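Side-chain contact in xanthomonas outer protein D (Xanthomonas euvesicatoria, PDB 2OIX), which is a type III secreted effector with a Ulp1-family cysteine protease domain that removes SUMO from conjugated proteins: residues 43-46 / 47-50. The protein carries 1 engineered substitution. Residues are numbered along the deposited sequence; the frame is centred on the assembly and turned at random.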
loop_
_atom_site.group_PDB
_atom_site.type_symbol
_atom_site.label_atom_id
_atom_site.label_comp_id
_atom_site.label_asym_id
_atom_site.label_seq_id
_atom_site.Cartn_x
_atom_site.Cartn_y
_atom_site.Cartn_z
ATOM N N SER A 43 3.570 -5.280 16.542
ATOM C CA SER A 43 4.513 -6.116 17.306
ATOM C C SER A 43 4.327 -5.974 18.818
ATOM O O SER A 43 3.858 -4.930 19.295
ATOM C CB SER A 43 5.953 -5.768 16.908
ATOM O OG SER A 43 6.917 -6.313 17.812
ATOM N N ALA A 44 4.682 -7.015 19.576
ATOM C CA ALA A 44 4.552 -6.950 21.059
ATOM C C ALA A 44 5.764 -6.300 21.721
ATOM O O ALA A 44 5.651 -5.664 22.795
ATOM C CB ALA A 44 4.291 -8.323 21.663
ATOM N N ASP A 45 6.912 -6.472 21.069
ATOM C CA ASP A 45 8.150 -5.770 21.378
ATOM C C ASP A 45 7.928 -4.286 21.131
ATOM O O ASP A 45 7.795 -3.847 19.997
ATOM C CB ASP A 45 9.302 -6.288 20.503
ATOM C CG ASP A 45 10.632 -5.554 20.766
ATOM O OD1 ASP A 45 10.647 -4.448 21.376
ATOM O OD2 ASP A 45 11.682 -6.090 20.357
ATOM N N PRO A 46 7.888 -3.508 22.218
ATOM C CA PRO A 46 7.608 -2.082 22.150
ATOM C C PRO A 46 8.549 -1.300 21.210
ATOM O O PRO A 46 8.000 -0.299 20.455
ATOM C CB PRO A 46 7.800 -1.630 23.606
ATOM C CG PRO A 46 7.427 -2.857 24.398
ATOM C CD PRO A 46 8.081 -3.968 23.608
ATOM N N ASP A 47 9.897 -1.611 21.433
ATOM C CA ASP A 47 10.872 -0.997 20.517
ATOM C C ASP A 47 10.737 -1.347 19.015
ATOM O O ASP A 47 11.164 -0.556 18.164
ATOM C CB ASP A 47 12.300 -1.250 20.969
ATOM C CG ASP A 47 13.176 -0.035 20.779
ATOM O OD1 ASP A 47 12.812 0.834 19.949
ATOM O OD2 ASP A 47 14.206 0.063 21.473
ATOM N N GLN A 48 10.181 -2.517 18.691
ATOM C CA GLN A 48 9.884 -2.855 17.283
ATOM C C GLN A 48 8.750 -1.953 16.754
ATOM O O GLN A 48 8.786 -1.465 15.614
ATOM C CB GLN A 48 9.448 -4.317 17.128
ATOM C CG GLN A 48 10.572 -5.384 17.230
ATOM C CD GLN A 48 10.134 -6.777 16.715
ATOM O OE1 GLN A 48 8.982 -6.960 16.304
ATOM N NE2 GLN A 48 11.064 -7.766 16.745
ATOM N N GLN A 49 7.730 -1.780 17.581
ATOM C CA GLN A 49 6.558 -0.999 17.196
ATOM C C GLN A 49 6.889 0.497 17.117
ATOM O O GLN A 49 6.471 1.177 16.193
ATOM C CB GLN A 49 5.413 -1.280 18.165
ATOM C CG GLN A 49 4.250 -0.330 18.061
ATOM C CD GLN A 49 3.238 -0.583 19.148
ATOM O OE1 GLN A 49 3.383 -0.113 20.289
ATOM N NE2 GLN A 49 2.213 -1.357 18.816
ATOM N N ALA A 50 7.671 0.982 18.078
ATOM C CA ALA A 50 8.134 2.370 18.095
ATOM C C ALA A 50 8.929 2.706 16.843
ATOM O O ALA A 50 8.690 3.733 16.205
ATOM C CB ALA A 50 8.973 2.645 19.363
#
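D45 and Q48 meet in an N-terminal helix cap on the protein surface, where the loop after helix 35-40 turns into helix 46-57 of the Ulp1-type catalytic domain. D45 is the N-cap residue. With CG anti to the backbone N (chi1 179°), its carboxylate reaches forward over the first turn, and OD1 accepts a weak capping bond from Q48 N at 3.3 Å. P46 follows as the first helical residue. The i to i-4 backbone bonds begin with Q49 N to D45 O at 3.2 Å and A50 N to P46 O at 2.7 Å, while Q48 N makes a weak, poorly angled bond to D45 O.

The Q48 side chain runs back across that of D45 at about a right angle, its CG packing 3.4 Å from D45 OD2. Its amide thereby reaches S43, whose OG donates to Q48 OE1 at 2.6 Å, arriving from above the carbonyl plane, 44° out of it. The same OG weakly accepts from D45 N. Q49 extends its amide back to the loop as well, where NE2 bonds L41 O. The D45 carboxylate thus supplements a weak backbone bond at Q48 N, and its negative charge probably interacts favourably with the helix dipole.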